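Local atomic coordinates of transcriptional repressor, TetR family (Thermus thermophilus, PDB entry 3ANP), a protein that represses genes of fatty acid degradation, probably by binding DNA through a helix-turn-helix motif, and holds lauroyl-CoA in its C-terminal domain. Residues Y60-L65 and F123-L128; P106-L111 and L161-A166. One frame throughout, in Å; residues are numbered along the deposited sequence.

Interaction 1. Residues Y60-L65 and F123-L128; sequences YGSQLL and FEALPL. With DCC (dodecyl-coa), chain E.
Ser62, Leu65 and Gly61 of helix 54-77 meet Ala125, Leu126 and Pro127 at the end of helix 116-125, and the flat group beside this junction, Phe123, turns one face to the acyl-CoA: ligand methyl CP9 sits 3.5 Å above the ring plane, over its centre. The Tyr60 ring carries Leu64 CD1 near the rim of one face and Gln63 OE1 at its edge, in plane. Ser62 OG donates to Ala125 O across 2.6 Å, at a C=O...OG angle of 125° and tilted 22° from the carbonyl plane. OG lies beside the backbone N (chi1 -64°), a placing that also puts it in hydrogen-bonding reach of Leu58 O one turn earlier, so two carbonyls compete for its one proton. Leu126 CD2 rests on the backbone of Gly61, 3.5 Å from Gly61 C. Leu65 CD2 presses tightly against the Pro127 ring, 3.4 Å from Pro127 CD, while its other methyl, CD1, faces Leu128 CD1 at 4.1 Å. Pro127 is the centre of an inverse gamma turn, closed by Leu128 N to Leu126 O (2.8 Å). The acyl chain ends beside helix 54-77, its C12 3.5 Å from Leu64 CB. With one hydrogen bond among otherwise apolar contacts, the junction holds the tail by van der Waals contact, not polar bonding, at Leu64 and, beside CA8, at Leu126 CB and Leu128 CB.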
loop_
_atom_site.group_PDB
_atom_site.type_symbol
_atom_site.label_atom_id
_atom_site.label_comp_id
_atom_site.label_asym_id
_atom_site.label_seq_id
_atom_site.Cartn_x
_atom_site.Cartn_y
_atom_site.Cartn_z
ATOM N N TYR A 60 -7.093 -10.829 -16.167
ATOM C CA TYR A 60 -5.930 -11.721 -16.024
ATOM C C TYR A 60 -5.619 -11.920 -14.549
ATOM O O TYR A 60 -5.419 -13.045 -14.089
ATOM C CB TYR A 60 -4.699 -11.128 -16.709
ATOM C CG TYR A 60 -3.467 -12.020 -16.667
ATOM C CD1 TYR A 60 -2.187 -11.468 -16.604
ATOM C CD2 TYR A 60 -3.581 -13.411 -16.726
ATOM C CE1 TYR A 60 -1.044 -12.282 -16.601
ATOM C CE2 TYR A 60 -2.445 -14.230 -16.718
ATOM C CZ TYR A 60 -1.184 -13.654 -16.658
ATOM O OH TYR A 60 -0.069 -14.459 -16.661
ATOM N N GLY A 61 -5.567 -10.818 -13.806
ATOM C CA GLY A 61 -5.298 -10.915 -12.380
ATOM C C GLY A 61 -6.294 -11.815 -11.668
ATOM O O GLY A 61 -5.917 -12.600 -10.789
ATOM N N SER A 62 -7.570 -11.712 -12.032
ATOM C CA SER A 62 -8.603 -12.543 -11.412
ATOM C C SER A 62 -8.346 -14.011 -11.721
ATOM O O SER A 62 -8.552 -14.882 -10.864
ATOM C CB SER A 62 -10.003 -12.151 -11.920
ATOM O OG SER A 62 -10.299 -10.825 -11.530
ATOM N N GLN A 63 -7.902 -14.285 -12.945
ATOM C CA GLN A 63 -7.574 -15.663 -13.344
ATOM C C GLN A 63 -6.406 -16.158 -12.493
ATOM O O GLN A 63 -6.422 -17.275 -11.964
ATOM C CB GLN A 63 -7.154 -15.722 -14.825
ATOM C CG GLN A 63 -6.547 -17.089 -15.238
ATOM C CD GLN A 63 -5.778 -17.029 -16.571
ATOM O OE1 GLN A 63 -5.989 -16.119 -17.377
ATOM N NE2 GLN A 63 -4.899 -18.015 -16.807
ATOM N N LEU A 64 -5.371 -15.334 -12.367
ATOM C CA LEU A 64 -4.214 -15.739 -11.573
ATOM C C LEU A 64 -4.632 -16.023 -10.127
ATOM O O LEU A 64 -4.267 -17.054 -9.546
ATOM C CB LEU A 64 -3.138 -14.649 -11.612
ATOM C CG LEU A 64 -2.427 -14.366 -12.946
ATOM C CD1 LEU A 64 -1.492 -13.160 -12.760
ATOM C CD2 LEU A 64 -1.613 -15.588 -13.390
ATOM N N LEU A 65 -5.417 -15.120 -9.545
ATOM C CA LEU A 65 -5.858 -15.311 -8.170
ATOM C C LEU A 65 -6.723 -16.569 -8.025
ATOM O O LEU A 65 -6.626 -17.272 -7.023
ATOM C CB LEU A 65 -6.632 -14.086 -7.681
ATOM C CG LEU A 65 -7.134 -14.199 -6.234
ATOM C CD1 LEU A 65 -5.926 -14.279 -5.291
ATOM C CD2 LEU A 65 -8.002 -12.989 -5.870
ATOM N N PHE A 123 -10.384 -3.682 -6.831
ATOM C CA PHE A 123 -10.367 -4.370 -5.556
ATOM C C PHE A 123 -11.210 -5.645 -5.577
ATOM O O PHE A 123 -10.785 -6.689 -5.069
ATOM C CB PHE A 123 -10.892 -3.447 -4.451
ATOM C CG PHE A 123 -10.674 -3.989 -3.079
ATOM C CD1 PHE A 123 -9.461 -3.779 -2.425
ATOM C CD2 PHE A 123 -11.652 -4.752 -2.455
ATOM C CE1 PHE A 123 -9.224 -4.327 -1.159
ATOM C CE2 PHE A 123 -11.427 -5.307 -1.188
ATOM C CZ PHE A 123 -10.210 -5.094 -0.542
ATOM N N GLU A 124 -12.405 -5.566 -6.162
ATOM C CA GLU A 124 -13.286 -6.729 -6.208
ATOM C C GLU A 124 -12.794 -7.819 -7.150
ATOM O O GLU A 124 -13.094 -8.997 -6.951
ATOM C CB GLU A 124 -14.702 -6.320 -6.612
ATOM C CG GLU A 124 -15.391 -5.432 -5.580
ATOM C CD GLU A 124 -16.835 -5.170 -5.931
ATOM O OE1 GLU A 124 -17.601 -6.150 -6.020
ATOM O OE2 GLU A 124 -17.206 -3.997 -6.122
ATOM N N ALA A 125 -12.036 -7.432 -8.166
ATOM C CA ALA A 125 -11.510 -8.413 -9.110
ATOM C C ALA A 125 -10.282 -9.133 -8.554
ATOM O O ALA A 125 -9.898 -10.179 -9.070
ATOM C CB ALA A 125 -11.140 -7.727 -10.415
ATOM N N LEU A 126 -9.679 -8.585 -7.497
ATOM C CA LEU A 126 -8.456 -9.164 -6.935
ATOM C C LEU A 126 -8.540 -9.329 -5.408
ATOM O O LEU A 126 -7.675 -8.836 -4.673
ATOM C CB LEU A 126 -7.274 -8.243 -7.280
ATOM C CG LEU A 126 -7.118 -7.809 -8.749
ATOM C CD1 LEU A 126 -6.162 -6.609 -8.875
ATOM C CD2 LEU A 126 -6.580 -9.009 -9.555
ATOM N N PRO A 127 -9.553 -10.058 -4.919
ATOM C CA PRO A 127 -9.741 -10.264 -3.476
ATOM C C PRO A 127 -8.749 -11.206 -2.780
ATOM O O PRO A 127 -9.122 -12.257 -2.261
ATOM C CB PRO A 127 -11.174 -10.774 -3.405
ATOM C CG PRO A 127 -11.235 -11.657 -4.627
ATOM C CD PRO A 127 -10.592 -10.771 -5.685
ATOM N N LEU A 128 -7.490 -10.805 -2.742
ATOM C CA LEU A 128 -6.458 -11.605 -2.085
ATOM C C LEU A 128 -6.692 -11.648 -0.571
ATOM O O LEU A 128 -6.442 -12.669 0.080
ATOM C CB LEU A 128 -5.080 -11.004 -2.374
ATOM C CG LEU A 128 -3.875 -11.649 -1.674
ATOM C CD1 LEU A 128 -3.819 -13.153 -2.019
ATOM C CD2 LEU A 128 -2.597 -10.913 -2.111
HETATM C C2 DCC E . -22.850 -4.361 3.886
HETATM C C4 DCC E . -20.888 -5.100 4.861
HETATM C C5 DCC E . -20.991 -6.292 4.159
HETATM C C6 DCC E . -22.077 -6.469 3.309
HETATM C C8 DCC E . -19.210 -6.353 5.360
HETATM C C10 DCC E . -2.991 -10.808 -7.270
HETATM C C11 DCC E . -2.417 -11.056 -8.666
HETATM C C12 DCC E . -2.266 -12.554 -8.938
HETATM N N9 DCC E . -19.779 -5.172 5.592
HETATM N N7 DCC E . -19.944 -7.041 4.488
HETATM N N3 DCC E . -21.831 -4.160 4.703
HETATM N N1 DCC E . -22.980 -5.484 3.201
HETATM N N6 DCC E . -22.215 -7.595 2.616
HETATM C "C1'" DCC E . -19.273 -4.129 6.513
HETATM C "C2'" DCC E . -17.789 -4.325 6.814
HETATM O "O2'" DCC E . -17.621 -5.424 7.714
HETATM C "C3'" DCC E . -17.556 -3.013 7.560
HETATM O "O3'" DCC E . -18.042 -3.117 8.900
HETATM C "C4'" DCC E . -18.425 -2.030 6.772
HETATM O "O4'" DCC E . -19.245 -2.831 5.900
HETATM C "C5'" DCC E . -17.510 -1.116 5.956
HETATM O "O5'" DCC E . -16.641 -1.892 5.127
HETATM P P1 DCC E . -15.312 -1.239 4.495
HETATM O O11 DCC E . -14.596 -0.459 5.528
HETATM O O12 DCC E . -14.578 -2.304 3.775
HETATM O O6 DCC E . -15.885 -0.193 3.414
HETATM P P2 DCC E . -16.222 -0.646 1.907
HETATM O O21 DCC E . -17.274 0.364 1.647
HETATM O O22 DCC E . -16.462 -2.081 2.176
HETATM O O7 DCC E . -14.774 -0.214 1.351
HETATM C CPA DCC E . -13.691 -1.143 1.257
HETATM C CPB DCC E . -13.036 -1.035 -0.122
HETATM C CP8 DCC E . -12.821 0.442 -0.466
HETATM C CP7 DCC E . -13.942 -1.691 -1.168
HETATM C CP9 DCC E . -11.687 -1.756 -0.097
HETATM O OP3 DCC E . -11.887 1.036 0.439
HETATM C CP6 DCC E . -12.316 0.581 -1.905
HETATM O OP2 DCC E . -13.109 0.625 -2.844
HETATM N NP2 DCC E . -10.994 0.637 -2.048
HETATM C CP5 DCC E . -10.368 0.773 -3.371
HETATM C CP4 DCC E . -8.976 0.136 -3.357
HETATM C CP3 DCC E . -8.068 0.821 -2.333
HETATM O OP1 DCC E . -8.446 0.999 -1.176
HETATM N NP1 DCC E . -6.871 1.187 -2.785
HETATM C CP2 DCC E . -5.896 1.865 -1.918
HETATM C CP1 DCC E . -5.303 0.870 -0.916
HETATM S S DCC E . -4.212 -0.376 -1.697
HETATM P P3 DCC E . -17.176 -2.478 10.098
HETATM O O31 DCC E . -16.361 -3.492 10.806
HETATM O O32 DCC E . -16.275 -1.318 9.439
HETATM O O33 DCC E . -18.240 -1.752 11.062
HETATM C CA1 DCC E . -5.306 -1.713 -1.989
HETATM C CA2 DCC E . -4.722 -3.096 -2.282
HETATM O OA1 DCC E . -6.525 -1.541 -1.965
HETATM C CA3 DCC E . -5.774 -4.188 -2.084
HETATM C CA4 DCC E . -5.194 -5.592 -2.282
HETATM C CA5 DCC E . -4.657 -5.810 -3.699
HETATM C CA6 DCC E . -4.309 -7.287 -3.904
HETATM C CA7 DCC E . -3.853 -7.555 -5.340
HETATM C CA8 DCC E . -3.633 -9.051 -5.573
HETATM C CA9 DCC E . -3.108 -9.308 -6.988
#

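Interaction 2. Residues P106-L111 and L161-A166; sequences PMFYEL and LYFLSA. With DCC (dodecyl-coa), chain E.
The rings of Phe108 and Phe163 form an offset edge-to-face (T-shaped) pair: Phe163 directs its edge toward the face of Phe108, with centroids 5.9 Å apart and planes at 89°. The two side chains slide past each other in opposite directions, and Phe163 CE1 lies 3.3 Å from Phe108 O, the carbonyl oxygen lying at the ring edge near its plane. Phe163 CG is anti to the backbone N (chi1 169°), swinging the ring off its own helix toward residues 106-111. Tyr162 crosses Phe108 at about a right angle, so that its OH reaches the Phe108 edge, 3.4 Å from Phe108 CZ; the hydroxyl itself is hydrogen-bonded to Thr97. Ala166 CB adds a small apolar contact at 3.8 Å from Phe108 CE2. Leu111 and Phe163 also pass in opposite directions, Leu111 CD1 3.6 Å from Phe163 CE1.

The acyl-CoA passes over one face of Phe163, where CA2 lies, and its thioester sulfur S is 3.6 Å from Phe163 CD2. The pantetheine amide NP1 donates to Leu111 O at 2.9 Å. Losing the ring to an alanine at Phe163 would probably open a gap between Phe108, Leu111 and the thioester, leaving the start of the acyl chain without a wall on that side.

The axes of segments 106-110 and 161-166 come no closer than 10.8 Å, their N-to-C directions 133° apart, a separation bridged by the aromatic side chains. Tyr162 also packs on Leu182 of helix 178-191, selenomethionine Met107 reaches Leu57 and Leu58 of helix 54-77, and Leu161 meets Leu161 of the second subunit.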
loop_
_atom_site.group_PDB
_atom_site.type_symbol
_atom_site.label_atom_id
_atom_site.label_comp_id
_atom_site.label_asym_id
_atom_site.label_seq_id
_atom_site.Cartn_x
_atom_site.Cartn_y
_atom_site.Cartn_z
ATOM N N PRO A 106 1.000 -2.074 -14.377
ATOM C CA PRO A 106 -0.113 -1.160 -14.671
ATOM C C PRO A 106 -1.407 -1.616 -14.014
ATOM O O PRO A 106 -2.305 -0.817 -13.740
ATOM C CB PRO A 106 -0.183 -1.161 -16.202
ATOM C CG PRO A 106 0.492 -2.460 -16.595
ATOM C CD PRO A 106 1.632 -2.546 -15.621
HETATM N N MSE A 107 -1.503 -2.913 -13.753
HETATM C CA MSE A 107 -2.676 -3.442 -13.094
HETATM C C MSE A 107 -2.712 -2.940 -11.643
HETATM O O MSE A 107 -3.763 -2.524 -11.151
HETATM C CB MSE A 107 -2.664 -4.977 -13.136
HETATM C CG MSE A 107 -3.962 -5.578 -12.646
HETATM SE SE MSE A 107 -3.865 -7.468 -12.284
HETATM C CE MSE A 107 -2.820 -7.386 -10.670
ATOM N N PHE A 108 -1.564 -2.967 -10.961
ATOM C CA PHE A 108 -1.488 -2.507 -9.570
ATOM C C PHE A 108 -1.895 -1.032 -9.433
ATOM O O PHE A 108 -2.529 -0.651 -8.452
ATOM C CB PHE A 108 -0.068 -2.669 -8.992
ATOM C CG PHE A 108 0.376 -4.105 -8.794
ATOM C CD1 PHE A 108 -0.539 -5.115 -8.468
ATOM C CD2 PHE A 108 1.733 -4.433 -8.881
ATOM C CE1 PHE A 108 -0.113 -6.433 -8.226
ATOM C CE2 PHE A 108 2.171 -5.746 -8.642
ATOM C CZ PHE A 108 1.247 -6.744 -8.314
ATOM N N TYR A 109 -1.526 -0.196 -10.397
ATOM C CA TYR A 109 -1.894 1.221 -10.310
ATOM C C TYR A 109 -3.406 1.419 -10.353
ATOM O O TYR A 109 -3.924 2.391 -9.813
ATOM C CB TYR A 109 -1.236 2.032 -11.435
ATOM C CG TYR A 109 0.210 2.334 -11.160
ATOM C CD1 TYR A 109 0.584 3.113 -10.059
ATOM C CD2 TYR A 109 1.210 1.819 -11.977
ATOM C CE1 TYR A 109 1.930 3.365 -9.784
ATOM C CE2 TYR A 109 2.547 2.065 -11.712
ATOM C CZ TYR A 109 2.903 2.838 -10.618
ATOM O OH TYR A 109 4.240 3.088 -10.383
ATOM N N GLU A 110 -4.110 0.491 -10.988
ATOM C CA GLU A 110 -5.564 0.583 -11.091
ATOM C C GLU A 110 -6.217 0.516 -9.706
ATOM O O GLU A 110 -7.285 1.069 -9.497
ATOM C CB GLU A 110 -6.080 -0.523 -12.017
ATOM C CG GLU A 110 -7.534 -0.439 -12.405
ATOM C CD GLU A 110 -7.926 0.828 -13.174
ATOM O OE1 GLU A 110 -7.052 1.554 -13.689
ATOM O OE2 GLU A 110 -9.138 1.073 -13.274
ATOM N N LEU A 111 -5.567 -0.144 -8.750
ATOM C CA LEU A 111 -6.101 -0.210 -7.393
ATOM C C LEU A 111 -5.963 1.164 -6.724
ATOM O O LEU A 111 -6.514 1.396 -5.656
ATOM C CB LEU A 111 -5.347 -1.270 -6.573
ATOM C CG LEU A 111 -5.736 -2.693 -6.969
ATOM C CD1 LEU A 111 -4.603 -3.666 -6.718
ATOM C CD2 LEU A 111 -6.994 -3.078 -6.186
ATOM N N LEU A 161 -0.299 -5.183 2.399
ATOM C CA LEU A 161 1.163 -5.167 2.486
ATOM C C LEU A 161 1.771 -5.820 1.256
ATOM O O LEU A 161 2.772 -5.332 0.743
ATOM C CB LEU A 161 1.668 -5.917 3.722
ATOM C CG LEU A 161 1.692 -5.128 5.027
ATOM C CD1 LEU A 161 2.379 -5.962 6.102
ATOM C CD2 LEU A 161 2.451 -3.830 4.818
ATOM N N TYR A 162 1.189 -6.935 0.810
ATOM C CA TYR A 162 1.699 -7.606 -0.395
ATOM C C TYR A 162 1.632 -6.598 -1.539
ATOM O O TYR A 162 2.586 -6.431 -2.312
ATOM C CB TYR A 162 0.837 -8.833 -0.785
ATOM C CG TYR A 162 0.967 -9.149 -2.271
ATOM C CD1 TYR A 162 2.148 -9.694 -2.793
ATOM C CD2 TYR A 162 -0.038 -8.790 -3.167
ATOM C CE1 TYR A 162 2.318 -9.860 -4.185
ATOM C CE2 TYR A 162 0.124 -8.951 -4.554
ATOM C CZ TYR A 162 1.304 -9.480 -5.054
ATOM O OH TYR A 162 1.474 -9.585 -6.421
ATOM N N PHE A 163 0.485 -5.932 -1.648
ATOM C CA PHE A 163 0.287 -4.943 -2.703
ATOM C C PHE A 163 1.344 -3.840 -2.723
ATOM O O PHE A 163 1.952 -3.587 -3.766
ATOM C CB PHE A 163 -1.103 -4.303 -2.585
ATOM C CG PHE A 163 -1.284 -3.103 -3.473
ATOM C CD1 PHE A 163 -1.472 -3.246 -4.840
ATOM C CD2 PHE A 163 -1.201 -1.824 -2.946
ATOM C CE1 PHE A 163 -1.567 -2.119 -5.667
ATOM C CE2 PHE A 163 -1.295 -0.708 -3.767
ATOM C CZ PHE A 163 -1.476 -0.859 -5.121
ATOM N N LEU A 164 1.568 -3.177 -1.588
ATOM C CA LEU A 164 2.544 -2.088 -1.559
ATOM C C LEU A 164 3.956 -2.599 -1.820
ATOM O O LEU A 164 4.730 -1.949 -2.530
ATOM C CB LEU A 164 2.504 -1.342 -0.226
ATOM C CG LEU A 164 3.331 -0.046 -0.140
ATOM C CD1 LEU A 164 2.874 0.966 -1.195
ATOM C CD2 LEU A 164 3.154 0.551 1.249
ATOM N N SER A 165 4.300 -3.757 -1.259
ATOM C CA SER A 165 5.637 -4.320 -1.487
ATOM C C SER A 165 5.863 -4.686 -2.955
ATOM O O SER A 165 6.931 -4.423 -3.514
ATOM C CB SER A 165 5.860 -5.569 -0.623
ATOM O OG SER A 165 5.994 -5.232 0.751
ATOM N N ALA A 166 4.858 -5.307 -3.568
ATOM C CA ALA A 166 4.944 -5.743 -4.959
ATOM C C ALA A 166 5.009 -4.561 -5.917
ATOM O O ALA A 166 5.779 -4.558 -6.885
ATOM C CB ALA A 166 3.743 -6.629 -5.301
HETATM C C2 DCC E . -22.850 -4.361 3.886
HETATM C C4 DCC E . -20.888 -5.100 4.861
HETATM C C5 DCC E . -20.991 -6.292 4.159
HETATM C C6 DCC E . -22.077 -6.469 3.309
HETATM C C8 DCC E . -19.210 -6.353 5.360
HETATM C C10 DCC E . -2.991 -10.808 -7.270
HETATM C C11 DCC E . -2.417 -11.056 -8.666
HETATM C C12 DCC E . -2.266 -12.554 -8.938
HETATM N N9 DCC E . -19.779 -5.172 5.592
HETATM N N7 DCC E . -19.944 -7.041 4.488
HETATM N N3 DCC E . -21.831 -4.160 4.703
HETATM N N1 DCC E . -22.980 -5.484 3.201
HETATM N N6 DCC E . -22.215 -7.595 2.616
HETATM C "C1'" DCC E . -19.273 -4.129 6.513
HETATM C "C2'" DCC E . -17.789 -4.325 6.814
HETATM O "O2'" DCC E . -17.621 -5.424 7.714
HETATM C "C3'" DCC E . -17.556 -3.013 7.560
HETATM O "O3'" DCC E . -18.042 -3.117 8.900
HETATM C "C4'" DCC E . -18.425 -2.030 6.772
HETATM O "O4'" DCC E . -19.245 -2.831 5.900
HETATM C "C5'" DCC E . -17.510 -1.116 5.956
HETATM O "O5'" DCC E . -16.641 -1.892 5.127
HETATM P P1 DCC E . -15.312 -1.239 4.495
HETATM O O11 DCC E . -14.596 -0.459 5.528
HETATM O O12 DCC E . -14.578 -2.304 3.775
HETATM O O6 DCC E . -15.885 -0.193 3.414
HETATM P P2 DCC E . -16.222 -0.646 1.907
HETATM O O21 DCC E . -17.274 0.364 1.647
HETATM O O22 DCC E . -16.462 -2.081 2.176
HETATM O O7 DCC E . -14.774 -0.214 1.351
HETATM C CPA DCC E . -13.691 -1.143 1.257
HETATM C CPB DCC E . -13.036 -1.035 -0.122
HETATM C CP8 DCC E . -12.821 0.442 -0.466
HETATM C CP7 DCC E . -13.942 -1.691 -1.168
HETATM C CP9 DCC E . -11.687 -1.756 -0.097
HETATM O OP3 DCC E . -11.887 1.036 0.439
HETATM C CP6 DCC E . -12.316 0.581 -1.905
HETATM O OP2 DCC E . -13.109 0.625 -2.844
HETATM N NP2 DCC E . -10.994 0.637 -2.048
HETATM C CP5 DCC E . -10.368 0.773 -3.371
HETATM C CP4 DCC E . -8.976 0.136 -3.357
HETATM C CP3 DCC E . -8.068 0.821 -2.333
HETATM O OP1 DCC E . -8.446 0.999 -1.176
HETATM N NP1 DCC E . -6.871 1.187 -2.785
HETATM C CP2 DCC E . -5.896 1.865 -1.918
HETATM C CP1 DCC E . -5.303 0.870 -0.916
HETATM S S DCC E . -4.212 -0.376 -1.697
HETATM P P3 DCC E . -17.176 -2.478 10.098
HETATM O O31 DCC E . -16.361 -3.492 10.806
HETATM O O32 DCC E . -16.275 -1.318 9.439
HETATM O O33 DCC E . -18.240 -1.752 11.062
HETATM C CA1 DCC E . -5.306 -1.713 -1.989
HETATM C CA2 DCC E . -4.722 -3.096 -2.282
HETATM O OA1 DCC E . -6.525 -1.541 -1.965
HETATM C CA3 DCC E . -5.774 -4.188 -2.084
HETATM C CA4 DCC E . -5.194 -5.592 -2.282
HETATM C CA5 DCC E . -4.657 -5.810 -3.699
HETATM C CA6 DCC E . -4.309 -7.287 -3.904
HETATM C CA7 DCC E . -3.853 -7.555 -5.340
HETATM C CA8 DCC E . -3.633 -9.051 -5.573
HETATM C CA9 DCC E . -3.108 -9.308 -6.988
#

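From the N terminus, residues 60-65 come first, on helix 54-77, beyond the predicted DNA-binding residues 31-50. Interaction 1 closes a largely helical loop when the chain returns at 123-128, after helices 82-99 and 101-110, at the end of helix 116-125. Interaction 2 starts inside that loop, at 106-111, and ends beyond it, at 161-166, so the two loops cross. Interaction 1 ties helix 54-77 to the link between helices 116-125 and 128-142; interaction 2 ties helix 101-110 to helix 151-172. They touch directly, through Gly61 against Met107 and Leu128 against Tyr162, and both border the same acyl-CoA, uniting the pocket helices of the C-terminal domain.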